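PDB 1Y1L: arsenate reductase (arsC) from Archaeoglobus fulgidus, which probably reduces arsenate to arsenite for arsenic detoxification, using a fold of the low molecular weight tyrosine phosphatase family. Local coordinates for residues V91-P99 / R109-V118; H8-L19 / R51-R60. One frame throughout, in Å; residues are numbered along the deposited sequence.

How the contacts relate
The chain starts with strand 2-6 and runs through the loop that corresponds to the phosphate-binding loop of this family into helix 12-21. Contact 2 joins this region, residues 8-19, to the loop 51-60. It closes a long excursion that includes strand 29-33 and helix 42-49. The chain then adds strand 73-77 and strand 91-95, the outermost of this chain's sheet beside it. Contact 1 closes a short loop from that strand back onto helix 106-121. The two contacts lie in series; neither nests in nor crosses the other. The centres of contact 1 and contact 2 are about 13 Å apart, and they touch. Arg51 makes a salt bridge to Glu115, Arg12 packs on Ile96 and Asn98, and Ile114 packs on Ala16.

Contact 1: residues V91-P99 / R109-V118; sequences VTRWHIENP and RVLAEIEERV. With CD (cadmium ion), chain H.
The guanidinium of Arg117 lies nearly flat on the indole of Trp94, their planes 25° apart. This joins strand 91-95, an outermost strand of this chain's sheet, to helix 106-121 in the parallel four-stranded sheet fold of the low molecular weight phosphatase family. The strand and helix axes run at 149°, close to antiparallel, as expected of a β-strand followed by a helix packed on its sheet. The cation-π contact is off-centre: Arg117 CZ is 4.2 Å from the centroid of the Trp94 five-membered ring. The aliphatic root of the arginine serves the other ring. Arg117 CB sits 4.0 Å over the centroid of the Trp94 six-membered ring. The arginine chain bends at chi3 (92°), and this turns the charged end across the pyrrole side and the Trp94 CB. Val118 CG2 comes to the edge of the indole instead, near its plane.

Ile96 continues the apolar seam. Its CD1 meets Ile114 CG1 at 3.8 Å, and its CG2 branch meets Val110 CG1. Val110 CG2 packs on Pro99 CB at 3.7 Å. Helix 12-21 also lies against this seam. His95 faces another way. Its NE2 binds a cadmium ion at 2.4 Å, shared with Asp88 of the second subunit, while its ND1 is hydrogen-bonded to Glu78 O, a bond that would fix the ring's rotation. At the far end, Glu97 reaches out with an extended chain to a salt bridge. Glu97 OE2 lies over a face of the Arg109 guanidinium, 2.8 Å from Arg109 NH2.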
loop_
_atom_site.group_PDB
_atom_site.type_symbol
_atom_site.label_atom_id
_atom_site.label_comp_id
_atom_site.label_asym_id
_atom_site.label_seq_id
_atom_site.Cartn_x
_atom_site.Cartn_y
_atom_site.Cartn_z
ATOM N N VAL A 91 -7.412 -5.563 6.914
ATOM C CA VAL A 91 -6.310 -5.324 7.841
ATOM C C VAL A 91 -6.244 -3.868 8.320
ATOM O O VAL A 91 -6.408 -2.938 7.528
ATOM C CB VAL A 91 -4.924 -5.790 7.255
ATOM C CG1 VAL A 91 -5.041 -6.247 5.810
ATOM C CG2 VAL A 91 -3.890 -4.697 7.390
ATOM N N THR A 92 -6.046 -3.685 9.626
ATOM C CA THR A 92 -5.945 -2.353 10.226
ATOM C C THR A 92 -4.490 -2.057 10.613
ATOM O O THR A 92 -3.601 -2.903 10.442
ATOM C CB THR A 92 -6.801 -2.226 11.498
ATOM O OG1 THR A 92 -8.035 -2.933 11.337
ATOM C CG2 THR A 92 -7.127 -0.773 11.767
ATOM N N ARG A 93 -4.250 -0.862 11.146
ATOM C CA ARG A 93 -2.909 -0.459 11.553
ATOM C C ARG A 93 -2.909 0.256 12.894
ATOM O O ARG A 93 -3.614 1.249 13.074
ATOM C CB ARG A 93 -2.305 0.449 10.491
ATOM C CG ARG A 93 -2.168 -0.221 9.137
ATOM C CD ARG A 93 -1.668 0.746 8.089
ATOM N NE ARG A 93 -1.446 0.099 6.798
ATOM C CZ ARG A 93 -1.668 0.681 5.619
ATOM N NH1 ARG A 93 -1.432 0.006 4.498
ATOM N NH2 ARG A 93 -2.135 1.928 5.553
ATOM N N TRP A 94 -2.141 -0.263 13.846
ATOM C CA TRP A 94 -2.062 0.359 15.158
ATOM C C TRP A 94 -0.668 0.883 15.376
ATOM O O TRP A 94 0.286 0.114 15.382
ATOM C CB TRP A 94 -2.363 -0.646 16.259
ATOM C CG TRP A 94 -3.764 -1.099 16.297
ATOM C CD1 TRP A 94 -4.780 -0.700 15.487
ATOM C CD2 TRP A 94 -4.312 -2.084 17.179
ATOM N NE1 TRP A 94 -5.924 -1.384 15.799
ATOM C CE2 TRP A 94 -5.663 -2.244 16.832
ATOM C CE3 TRP A 94 -3.784 -2.851 18.225
ATOM C CZ2 TRP A 94 -6.497 -3.140 17.486
ATOM C CZ3 TRP A 94 -4.607 -3.738 18.873
ATOM C CH2 TRP A 94 -5.951 -3.878 18.502
ATOM N N HIS A 95 -0.542 2.190 15.533
ATOM C CA HIS A 95 0.765 2.771 15.788
ATOM C C HIS A 95 1.014 2.688 17.296
ATOM O O HIS A 95 0.422 3.426 18.087
ATOM C CB HIS A 95 0.801 4.208 15.279
ATOM C CG HIS A 95 0.517 4.328 13.812
ATOM N ND1 HIS A 95 1.390 3.875 12.844
ATOM C CD2 HIS A 95 -0.541 4.849 13.148
ATOM C CE1 HIS A 95 0.884 4.116 11.647
ATOM N NE2 HIS A 95 -0.287 4.707 11.804
ATOM N N ILE A 96 1.842 1.726 17.687
ATOM C CA ILE A 96 2.153 1.494 19.086
ATOM C C ILE A 96 3.653 1.527 19.362
ATOM O O ILE A 96 4.447 0.846 18.701
ATOM C CB ILE A 96 1.584 0.141 19.543
ATOM C CG1 ILE A 96 0.063 0.131 19.355
ATOM C CG2 ILE A 96 1.938 -0.120 20.991
ATOM C CD1 ILE A 96 -0.597 -1.183 19.687
ATOM N N GLU A 97 4.017 2.325 20.362
ATOM C CA GLU A 97 5.398 2.506 20.804
ATOM C C GLU A 97 6.071 1.177 21.032
ATOM O O GLU A 97 5.526 0.312 21.699
ATOM C CB GLU A 97 5.403 3.313 22.103
ATOM C CG GLU A 97 6.742 3.420 22.812
ATOM C CD GLU A 97 6.685 4.348 24.014
ATOM O OE1 GLU A 97 7.699 5.022 24.288
ATOM O OE2 GLU A 97 5.630 4.406 24.679
ATOM N N ASN A 98 7.258 1.023 20.474
ATOM C CA ASN A 98 8.019 -0.207 20.608
ATOM C C ASN A 98 8.660 -0.220 21.997
ATOM O O ASN A 98 9.574 0.565 22.258
ATOM C CB ASN A 98 9.093 -0.231 19.531
ATOM C CG ASN A 98 9.704 -1.579 19.363
ATOM O OD1 ASN A 98 9.430 -2.503 20.130
ATOM N ND2 ASN A 98 10.528 -1.721 18.338
ATOM N N PRO A 99 8.185 -1.094 22.914
ATOM C CA PRO A 99 8.746 -1.155 24.268
ATOM C C PRO A 99 10.140 -1.757 24.352
ATOM O O PRO A 99 10.864 -1.503 25.310
ATOM C CB PRO A 99 7.729 -2.014 25.010
ATOM C CG PRO A 99 7.342 -2.987 23.991
ATOM C CD PRO A 99 7.122 -2.106 22.768
ATOM N N ARG A 109 3.005 0.573 30.093
ATOM C CA ARG A 109 2.309 1.624 29.362
ATOM C C ARG A 109 1.866 1.070 27.999
ATOM O O ARG A 109 0.746 1.332 27.544
ATOM C CB ARG A 109 3.228 2.834 29.181
ATOM C CG ARG A 109 2.550 4.085 28.655
ATOM C CD ARG A 109 3.065 4.426 27.267
ATOM N NE ARG A 109 3.270 5.865 27.129
ATOM C CZ ARG A 109 4.463 6.459 27.102
ATOM N NH1 ARG A 109 4.531 7.781 26.986
ATOM N NH2 ARG A 109 5.585 5.742 27.166
ATOM N N VAL A 110 2.758 0.332 27.343
ATOM C CA VAL A 110 2.461 -0.282 26.052
ATOM C C VAL A 110 1.345 -1.296 26.230
ATOM O O VAL A 110 0.466 -1.415 25.385
ATOM C CB VAL A 110 3.699 -0.989 25.474
ATOM C CG1 VAL A 110 3.318 -1.888 24.316
ATOM C CG2 VAL A 110 4.710 0.042 25.030
ATOM N N LEU A 111 1.387 -2.026 27.335
ATOM C CA LEU A 111 0.376 -3.028 27.621
ATOM C C LEU A 111 -1.000 -2.394 27.718
ATOM O O LEU A 111 -1.974 -2.931 27.193
ATOM C CB LEU A 111 0.691 -3.732 28.940
ATOM C CG LEU A 111 -0.313 -4.800 29.361
ATOM C CD1 LEU A 111 -0.292 -5.899 28.331
ATOM C CD2 LEU A 111 0.029 -5.361 30.727
ATOM N N ALA A 112 -1.077 -1.273 28.431
ATOM C CA ALA A 112 -2.330 -0.576 28.627
ATOM C C ALA A 112 -2.936 -0.092 27.331
ATOM O O ALA A 112 -4.138 -0.248 27.135
ATOM C CB ALA A 112 -2.155 0.576 29.576
ATOM N N GLU A 113 -2.131 0.530 26.466
ATOM C CA GLU A 113 -2.634 1.032 25.186
ATOM C C GLU A 113 -3.205 -0.088 24.368
ATOM O O GLU A 113 -4.267 0.047 23.779
ATOM C CB GLU A 113 -1.537 1.705 24.386
ATOM C CG GLU A 113 -1.269 3.128 24.803
ATOM C CD GLU A 113 -0.586 3.922 23.709
ATOM O OE1 GLU A 113 -1.185 4.060 22.615
ATOM O OE2 GLU A 113 0.544 4.409 23.944
ATOM N N ILE A 114 -2.456 -1.174 24.278
ATOM C CA ILE A 114 -2.906 -2.342 23.549
ATOM C C ILE A 114 -4.244 -2.816 24.122
ATOM O O ILE A 114 -5.131 -3.223 23.384
ATOM C CB ILE A 114 -1.879 -3.469 23.668
ATOM C CG1 ILE A 114 -0.560 -3.040 23.027
ATOM C CG2 ILE A 114 -2.399 -4.729 23.006
ATOM C CD1 ILE A 114 0.480 -4.137 23.013
ATOM N N GLU A 115 -4.372 -2.739 25.446
ATOM C CA GLU A 115 -5.572 -3.154 26.163
ATOM C C GLU A 115 -6.749 -2.249 25.857
ATOM O O GLU A 115 -7.864 -2.719 25.699
ATOM C CB GLU A 115 -5.309 -3.180 27.674
ATOM C CG GLU A 115 -6.401 -3.879 28.482
ATOM C CD GLU A 115 -6.047 -4.057 29.949
ATOM O OE1 GLU A 115 -5.455 -3.131 30.534
ATOM O OE2 GLU A 115 -6.368 -5.119 30.523
ATOM N N GLU A 116 -6.508 -0.945 25.847
ATOM C CA GLU A 116 -7.549 0.028 25.549
ATOM C C GLU A 116 -8.031 -0.205 24.126
ATOM O O GLU A 116 -9.209 -0.024 23.821
ATOM C CB GLU A 116 -6.986 1.445 25.648
ATOM C CG GLU A 116 -7.965 2.531 25.224
ATOM C CD GLU A 116 -7.294 3.675 24.468
ATOM O OE1 GLU A 116 -6.709 4.564 25.117
ATOM O OE2 GLU A 116 -7.349 3.695 23.218
ATOM N N ARG A 117 -7.095 -0.560 23.255
ATOM C CA ARG A 117 -7.403 -0.798 21.859
ATOM C C ARG A 117 -8.072 -2.140 21.639
ATOM O O ARG A 117 -8.987 -2.238 20.826
ATOM C CB ARG A 117 -6.148 -0.652 20.987
ATOM C CG ARG A 117 -5.599 0.775 20.982
ATOM C CD ARG A 117 -4.364 0.960 20.121
ATOM N NE ARG A 117 -4.687 1.362 18.752
ATOM C CZ ARG A 117 -3.964 2.217 18.027
ATOM N NH1 ARG A 117 -4.337 2.512 16.791
ATOM N NH2 ARG A 117 -2.875 2.787 18.535
ATOM N N VAL A 118 -7.612 -3.179 22.329
ATOM C CA VAL A 118 -8.223 -4.492 22.171
ATOM C C VAL A 118 -9.649 -4.448 22.703
ATOM O O VAL A 118 -10.567 -4.940 22.062
ATOM C CB VAL A 118 -7.419 -5.599 22.886
ATOM C CG1 VAL A 118 -8.199 -6.897 22.889
ATOM C CG2 VAL A 118 -6.093 -5.824 22.174
HETATM CD CD CD H . -0.023 5.445 9.547
#

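Contact 2: residues H8-L19 / R51-R60; sequences HNTARSVMAEAL and RGLKAKEKPR. With CD (cadmium ion), chain E.
The loop that corresponds to the phosphate-binding loop of this family meets the loop 51-60 where Asn9 OD1 accepts a hydrogen bond from Arg60 N at 2.8 Å. The donor sits nearly in line with the side-chain C=O (160°), but the hydrogen bond is bent, 134° at the hydrogen. Asn9 CG is anti to its own backbone nitrogen (chi1 179°), which sends the amide out toward Pro59 and Arg60. The Pro59 ring lies against the backbone carbonyl of Asn9 and near its OD1.

Residues 8-13 are the later part of the CX5R(S/T) signature of this family, ending in Arg12 and Ser13. In relatives this loop cradles the substrate oxyanion. Asn9 has a positive phi, and its side-chain bond ties this part of the loop to the backbone at Arg60. Ala11 is the N-cap of the helix that follows, and Arg12 NH1 makes a salt bridge to Glu78 OE1.

Further along the helix the contact becomes apolar. Val14 CG1, the branch anti to the backbone nitrogen, reaches Ala55 CB and also lies beside the Lys56 backbone. One turn on, Ala18 CB is 4.3 Å from Leu53 CD1. Leu19 CD2 meets the same Leu53 CD1 at 4.0 Å, the two side chains crossing at about a right angle. Leu53 follows Gly52, which has positive phi and is the C-prime residue of the Schellman motif that ends helix 42-49. Glu17 runs out extended over the aliphatic part of Lys56, with Glu17 OE2 4.1 Å from Lys56 CB; the same oxygen is hydrogen-bonded to Ser31 OG.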
loop_
_atom_site.group_PDB
_atom_site.type_symbol
_atom_site.label_atom_id
_atom_site.label_comp_id
_atom_site.label_asym_id
_atom_site.label_seq_id
_atom_site.Cartn_x
_atom_site.Cartn_y
_atom_site.Cartn_z
ATOM N N HIS A 8 9.230 -8.070 14.706
ATOM C CA HIS A 8 9.913 -9.154 15.389
ATOM C C HIS A 8 9.067 -10.165 16.209
ATOM O O HIS A 8 9.531 -11.267 16.475
ATOM C CB HIS A 8 11.108 -8.567 16.137
ATOM C CG HIS A 8 10.758 -7.428 17.068
ATOM N ND1 HIS A 8 11.388 -7.245 18.281
ATOM C CD2 HIS A 8 9.852 -6.425 16.973
ATOM C CE1 HIS A 8 10.860 -6.209 18.902
ATOM N NE2 HIS A 8 9.934 -5.685 18.122
ATOM N N ASN A 9 7.806 -9.839 16.506
ATOM C CA ASN A 9 6.900 -10.739 17.262
ATOM C C ASN A 9 7.449 -11.294 18.581
ATOM O O ASN A 9 7.638 -12.508 18.743
ATOM C CB ASN A 9 6.431 -11.915 16.390
ATOM C CG ASN A 9 5.517 -12.890 17.148
ATOM O OD1 ASN A 9 5.433 -14.073 16.811
ATOM N ND2 ASN A 9 4.855 -12.400 18.196
ATOM N N THR A 10 7.630 -10.419 19.558
ATOM C CA THR A 10 8.171 -10.853 20.835
ATOM C C THR A 10 7.393 -10.263 22.010
ATOM O O THR A 10 7.279 -10.892 23.062
ATOM C CB THR A 10 9.662 -10.461 20.936
ATOM O OG1 THR A 10 10.422 -11.122 19.914
ATOM C CG2 THR A 10 10.226 -10.849 22.259
ATOM N N ALA A 11 6.821 -9.077 21.811
ATOM C CA ALA A 11 6.075 -8.400 22.862
ATOM C C ALA A 11 4.639 -8.011 22.509
ATOM O O ALA A 11 3.699 -8.733 22.843
ATOM C CB ALA A 11 6.842 -7.174 23.320
ATOM N N ARG A 12 4.481 -6.835 21.900
ATOM C CA ARG A 12 3.172 -6.300 21.514
ATOM C C ARG A 12 2.265 -7.317 20.828
ATOM O O ARG A 12 1.103 -7.479 21.189
ATOM C CB ARG A 12 3.348 -5.080 20.610
ATOM C CG ARG A 12 4.324 -4.080 21.159
ATOM C CD ARG A 12 4.066 -2.670 20.672
ATOM N NE ARG A 12 4.438 -2.437 19.279
ATOM C CZ ARG A 12 5.633 -2.688 18.748
ATOM N NH1 ARG A 12 5.861 -2.418 17.469
ATOM N NH2 ARG A 12 6.593 -3.241 19.476
ATOM N N SER A 13 2.797 -7.974 19.813
ATOM C CA SER A 13 2.051 -8.965 19.071
ATOM C C SER A 13 1.442 -9.915 20.067
ATOM O O SER A 13 0.232 -10.124 20.109
ATOM C CB SER A 13 3.020 -9.725 18.178
ATOM O OG SER A 13 4.031 -8.849 17.699
ATOM N N VAL A 14 2.306 -10.422 20.923
ATOM C CA VAL A 14 1.910 -11.365 21.944
ATOM C C VAL A 14 0.973 -10.781 22.990
ATOM O O VAL A 14 0.145 -11.496 23.531
ATOM C CB VAL A 14 3.140 -11.933 22.656
ATOM C CG1 VAL A 14 2.718 -13.020 23.625
ATOM C CG2 VAL A 14 4.156 -12.449 21.633
ATOM N N MET A 15 1.155 -9.514 23.337
ATOM C CA MET A 15 0.297 -8.902 24.338
ATOM C C MET A 15 -1.131 -8.820 23.838
ATOM O O MET A 15 -2.052 -9.284 24.512
ATOM C CB MET A 15 0.785 -7.498 24.726
ATOM C CG MET A 15 2.067 -7.463 25.557
ATOM S SD MET A 15 2.650 -5.778 25.917
ATOM C CE MET A 15 3.333 -5.958 27.547
ATOM N N ALA A 16 -1.317 -8.203 22.673
ATOM C CA ALA A 16 -2.645 -8.040 22.092
ATOM C C ALA A 16 -3.400 -9.368 22.001
ATOM O O ALA A 16 -4.600 -9.426 22.302
ATOM C CB ALA A 16 -2.544 -7.389 20.738
ATOM N N GLU A 17 -2.694 -10.420 21.587
ATOM C CA GLU A 17 -3.288 -11.743 21.472
ATOM C C GLU A 17 -3.922 -12.171 22.789
ATOM O O GLU A 17 -5.135 -12.350 22.874
ATOM C CB GLU A 17 -2.236 -12.758 21.036
ATOM C CG GLU A 17 -2.692 -14.188 21.104
ATOM C CD GLU A 17 -1.641 -15.170 20.589
ATOM O OE1 GLU A 17 -2.021 -16.293 20.171
ATOM O OE2 GLU A 17 -0.430 -14.833 20.604
ATOM N N ALA A 18 -3.087 -12.301 23.819
ATOM C CA ALA A 18 -3.507 -12.722 25.155
ATOM C C ALA A 18 -4.642 -11.885 25.739
ATOM O O ALA A 18 -5.546 -12.424 26.382
ATOM C CB ALA A 18 -2.314 -12.729 26.093
ATOM N N LEU A 19 -4.568 -10.572 25.565
ATOM C CA LEU A 19 -5.603 -9.684 26.068
ATOM C C LEU A 19 -6.915 -9.854 25.303
ATOM O O LEU A 19 -8.014 -9.770 25.875
ATOM C CB LEU A 19 -5.125 -8.249 25.961
ATOM C CG LEU A 19 -4.030 -7.954 26.965
ATOM C CD1 LEU A 19 -3.332 -6.701 26.551
ATOM C CD2 LEU A 19 -4.623 -7.799 28.352
ATOM N N ARG A 51 -0.941 -10.769 35.385
ATOM C CA ARG A 51 -2.365 -10.551 35.090
ATOM C C ARG A 51 -3.044 -11.897 34.870
ATOM O O ARG A 51 -4.193 -11.962 34.439
ATOM C CB ARG A 51 -2.529 -9.680 33.834
ATOM C CG ARG A 51 -3.920 -9.085 33.644
ATOM C CD ARG A 51 -3.960 -8.131 32.448
ATOM N NE ARG A 51 -3.018 -7.015 32.555
ATOM C CZ ARG A 51 -3.374 -5.747 32.743
ATOM N NH1 ARG A 51 -2.452 -4.799 32.825
ATOM N NH2 ARG A 51 -4.654 -5.426 32.861
ATOM N N GLY A 52 -2.322 -12.964 35.192
ATOM C CA GLY A 52 -2.843 -14.308 35.040
ATOM C C GLY A 52 -2.921 -14.755 33.598
ATOM O O GLY A 52 -3.788 -15.557 33.241
ATOM N N LEU A 53 -1.991 -14.273 32.780
ATOM C CA LEU A 53 -1.965 -14.604 31.362
ATOM C C LEU A 53 -0.652 -15.236 30.914
ATOM O O LEU A 53 0.428 -14.793 31.301
ATOM C CB LEU A 53 -2.226 -13.344 30.536
ATOM C CG LEU A 53 -3.525 -12.581 30.806
ATOM C CD1 LEU A 53 -3.525 -11.292 30.012
ATOM C CD2 LEU A 53 -4.733 -13.424 30.439
ATOM N N LYS A 54 -0.752 -16.286 30.104
ATOM C CA LYS A 54 0.434 -16.957 29.580
ATOM C C LYS A 54 0.657 -16.442 28.164
ATOM O O LYS A 54 -0.255 -16.480 27.335
ATOM C CB LYS A 54 0.250 -18.485 29.518
ATOM C CG LYS A 54 -0.453 -19.139 30.714
ATOM C CD LYS A 54 -1.948 -19.333 30.434
ATOM C CE LYS A 54 -2.673 -20.029 31.585
ATOM N NZ LYS A 54 -4.105 -20.315 31.249
ATOM N N ALA A 55 1.846 -15.912 27.900
ATOM C CA ALA A 55 2.172 -15.414 26.568
ATOM C C ALA A 55 2.384 -16.615 25.650
ATOM O O ALA A 55 2.372 -17.765 26.107
ATOM C CB ALA A 55 3.436 -14.567 26.618
ATOM N N LYS A 56 2.549 -16.352 24.356
ATOM C CA LYS A 56 2.789 -17.417 23.388
ATOM C C LYS A 56 4.105 -18.112 23.760
ATOM O O LYS A 56 5.024 -17.484 24.288
ATOM C CB LYS A 56 2.852 -16.836 21.966
ATOM C CG LYS A 56 3.174 -17.849 20.865
ATOM C CD LYS A 56 2.741 -17.345 19.481
ATOM C CE LYS A 56 3.134 -18.322 18.363
ATOM N NZ LYS A 56 2.706 -19.752 18.561
ATOM N N GLU A 57 4.182 -19.411 23.501
ATOM C CA GLU A 57 5.366 -20.198 23.831
ATOM C C GLU A 57 6.593 -19.725 23.073
ATOM O O GLU A 57 7.677 -19.623 23.645
ATOM C CB GLU A 57 5.145 -21.687 23.521
ATOM C CG GLU A 57 3.762 -22.229 23.871
ATOM C CD GLU A 57 2.668 -21.757 22.902
ATOM O OE1 GLU A 57 2.880 -21.826 21.670
ATOM O OE2 GLU A 57 1.597 -21.311 23.374
ATOM N N LYS A 58 6.429 -19.461 21.783
ATOM C CA LYS A 58 7.544 -19.023 20.949
ATOM C C LYS A 58 7.047 -18.181 19.782
ATOM O O LYS A 58 5.992 -18.456 19.220
ATOM C CB LYS A 58 8.312 -20.246 20.431
ATOM C CG LYS A 58 7.442 -21.227 19.661
ATOM C CD LYS A 58 8.124 -22.563 19.425
ATOM C CE LYS A 58 7.788 -23.572 20.519
ATOM N NZ LYS A 58 8.344 -23.215 21.848
ATOM N N PRO A 59 7.791 -17.122 19.424
ATOM C CA PRO A 59 7.412 -16.239 18.315
ATOM C C PRO A 59 7.263 -17.010 17.005
ATOM O O PRO A 59 8.092 -17.862 16.682
ATOM C CB PRO A 59 8.597 -15.273 18.247
ATOM C CG PRO A 59 9.035 -15.176 19.657
ATOM C CD PRO A 59 9.015 -16.625 20.079
ATOM N N ARG A 60 6.177 -16.765 16.284
ATOM C CA ARG A 60 5.982 -17.438 15.004
ATOM C C ARG A 60 5.954 -16.422 13.867
ATOM O O ARG A 60 5.144 -15.493 13.853
ATOM C CB ARG A 60 4.721 -18.328 15.000
ATOM C CG ARG A 60 3.377 -17.622 14.843
ATOM C CD ARG A 60 2.247 -18.627 14.576
ATOM N NE ARG A 60 0.957 -17.978 14.316
ATOM C CZ ARG A 60 -0.138 -18.597 13.872
ATOM N NH1 ARG A 60 -1.251 -17.901 13.670
ATOM N NH2 ARG A 60 -0.128 -19.900 13.613
HETATM CD CD CD E . 12.013 -5.513 16.984
#